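Local coordinates for protein D-threo-3-hydroxyaspartate dehydratase (Delftia, PDB 3WQC) that uses pyridoxal 5'-phosphate to deaminate D-threo-3-hydroxyaspartate to oxaloacetate and ammonium, and also dehydrates L-threo- and L-erythro-3-hydroxyaspartate and D-serine, at residues L198-R201 with E202-G205. Numbering follows the deposited sequence.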
ATOM      1  N   LEU B 198     -29.562  -7.400  -2.401  1.00 19.01           N
ATOM      2  CA  LEU B 198     -28.711  -6.471  -3.193  1.00 18.56           C
ATOM      3  C   LEU B 198     -28.319  -7.176  -4.491  1.00 19.07           C
ATOM      4  O   LEU B 198     -28.301  -6.515  -5.519  1.00 18.97           O
ATOM      5  CB  LEU B 198     -27.503  -5.998  -2.351  1.00 17.39           C
ATOM      6  CG  LEU B 198     -26.533  -5.108  -3.201  1.00 16.49           C
ATOM      7  CD1 LEU B 198     -27.192  -3.805  -3.664  1.00 19.84           C
ATOM      8  CD2 LEU B 198     -25.323  -4.883  -2.324  1.00 22.13           C
ATOM      9  N   ALA B 199     -28.029  -8.493  -4.451  1.00 16.23           N
ATOM     10  CA  ALA B 199     -27.628  -9.226  -5.657  1.00 17.22           C
ATOM     11  C   ALA B 199     -28.794  -9.104  -6.642  1.00 15.73           C
ATOM     12  O   ALA B 199     -28.557  -9.004  -7.874  1.00 17.62           O
ATOM     13  CB  ALA B 199     -27.228 -10.658  -5.357  1.00 19.20           C
ATOM     14  N   GLU B 200     -30.029  -9.289  -6.153  1.00 18.44           N
ATOM     15  CA  GLU B 200     -31.254  -9.164  -7.047  1.00 18.63           C
ATOM     16  C   GLU B 200     -31.391  -7.710  -7.599  1.00 16.97           C
ATOM     17  O   GLU B 200     -31.702  -7.545  -8.800  1.00 17.94           O
ATOM     18  CB  GLU B 200     -32.504  -9.589  -6.309  1.00 19.38           C
ATOM     19  CG  GLU B 200     -33.780  -9.319  -7.115  1.00 21.86           C
ATOM     20  CD  GLU B 200     -33.886  -9.992  -8.457  1.00 24.69           C
ATOM     21  OE1 GLU B 200     -34.740  -9.475  -9.238  1.00 23.51           O
ATOM     22  OE2 GLU B 200     -33.149 -10.963  -8.809  1.00 21.83           O
ATOM     23  N   ARG B 201     -31.136  -6.682  -6.788  1.00 18.02           N
ATOM     24  CA  ARG B 201     -31.192  -5.267  -7.269  1.00 15.47           C
ATOM     25  C   ARG B 201     -30.114  -5.071  -8.354  1.00 15.65           C
ATOM     26  O   ARG B 201     -30.352  -4.388  -9.382  1.00 17.21           O
ATOM     27  CB  ARG B 201     -30.929  -4.292  -6.115  1.00 18.92           C
ATOM     28  CG  ARG B 201     -30.877  -2.818  -6.350  1.00 23.82           C
ATOM     29  CD  ARG B 201     -30.788  -2.041  -4.971  1.00 39.99           C
ATOM     30  NE  ARG B 201     -30.378  -0.702  -5.242  1.00 52.28           N
ATOM     31  CZ  ARG B 201     -31.225   0.281  -5.485  1.00 45.21           C
ATOM     32  NH1 ARG B 201     -32.547   0.062  -5.402  1.00 59.12           N
ATOM     33  NH2 ARG B 201     -30.762   1.491  -5.729  1.00 52.93           N
ATOM     34  N   GLU B 202     -28.909  -5.624  -8.146  1.00 15.38           N
ATOM     35  CA  GLU B 202     -27.801  -5.466  -9.129  1.00 16.10           C
ATOM     36  C   GLU B 202     -28.195  -6.157 -10.468  1.00 14.97           C
ATOM     37  O   GLU B 202     -28.071  -5.581 -11.558  1.00 14.72           O
ATOM     38  CB  GLU B 202     -26.552  -6.144  -8.504  1.00 17.47           C
ATOM     39  CG  GLU B 202     -25.322  -5.992  -9.392  1.00 15.78           C
ATOM     40  CD  GLU B 202     -24.071  -6.745  -8.898  1.00 19.05           C
ATOM     41  OE1 GLU B 202     -24.186  -7.847  -8.280  1.00 21.60           O
ATOM     42  OE2 GLU B 202     -22.928  -6.267  -9.210  1.00 19.02           O
ATOM     43  N   ARG B 203     -28.730  -7.412 -10.377  1.00 14.73           N
ATOM     44  CA  ARG B 203     -29.149  -8.149 -11.575  1.00 17.12           C
ATOM     45  C   ARG B 203     -30.246  -7.359 -12.247  1.00 15.57           C
ATOM     46  O   ARG B 203     -30.215  -7.139 -13.476  1.00 15.66           O
ATOM     47  CB  ARG B 203     -29.699  -9.576 -11.198  1.00 16.72           C
ATOM     48  CG  ARG B 203     -30.065 -10.444 -12.377  1.00 16.49           C
ATOM     49  CD  ARG B 203     -31.126 -11.476 -11.984  1.00 18.29           C
ATOM     50  NE  ARG B 203     -32.440 -10.821 -11.632  1.00 18.78           N
ATOM     51  CZ  ARG B 203     -33.287 -10.267 -12.540  1.00 15.97           C
ATOM     52  NH1 ARG B 203     -33.119 -10.416 -13.864  1.00 20.42           N
ATOM     53  NH2 ARG B 203     -34.394  -9.669 -12.055  1.00 21.37           N
ATOM     54  N   ALA B 204     -31.281  -7.018 -11.479  1.00 16.07           N
ATOM     55  CA  ALA B 204     -32.497  -6.354 -12.077  1.00 16.27           C
ATOM     56  C   ALA B 204     -32.138  -5.034 -12.733  1.00 16.11           C
ATOM     57  O   ALA B 204     -32.605  -4.731 -13.850  1.00 17.09           O
ATOM     58  CB  ALA B 204     -33.574  -6.128 -10.998  1.00 18.86           C
ATOM     59  N   GLY B 205     -31.249  -4.254 -12.109  1.00 15.49           N
ATOM     60  CA  GLY B 205     -30.906  -2.947 -12.667  1.00 14.85           C
ATOM     61  C   GLY B 205     -30.043  -3.106 -13.925  1.00 15.40           C
ATOM     62  O   GLY B 205     -30.261  -2.359 -14.895  1.00 13.95           O
TER
HETATM   63  O   HOH W   1     -26.016  -9.931  -8.957  1.00 23.02           O
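Glu200 and Arg203, three residues apart on one helix, both hold CG anti to the backbone N; bends at chi2 of Glu200 (59°) and chi3 of Arg203 (66°) then bring carboxylate and guanidinium side by side. The salt bridge is bidentate and side-on: Arg203 NE donates to Glu200 OE2 at 2.9 Å, and Arg203 NH2 to Glu200 OE1 at 2.8 Å. Both hydrogen bonds are nearly straight (N-H...O at least 173°) and meet the oxygens on the syn side, tilted out of the carboxylate plane. Glu200 OE1 also pairs with Arg236, and Arg203 NH1 donates to Asp238 O, which probably restrains the rotation of both groups. A lysine in place of Arg203 has one ammonium instead of three guanidinium nitrogens, and would probably leave Asp238 O without this donor and the Glu200 carboxylate, still paired with Arg236, freer to turn. Along the backbone, regular i-to-i+4 bonds continue, as from Ala204 N to Glu200 O (2.8 Å). On another side of the helix a water donates to Ala199 O (2.9 Å) and Glu202 OE1 (2.9 Å); the buried Glu202 carboxylate is also hydrogen-bonded to Ala183 N and Thr230 OG1, and the Glu202 side chain lies about 7 Å from the bound pyridoxal phosphate. Within the alanine racemase-like barrel domain, helix 192-215 thus packs against the loop following strand 175-180, helix 228-233 and the segment after it.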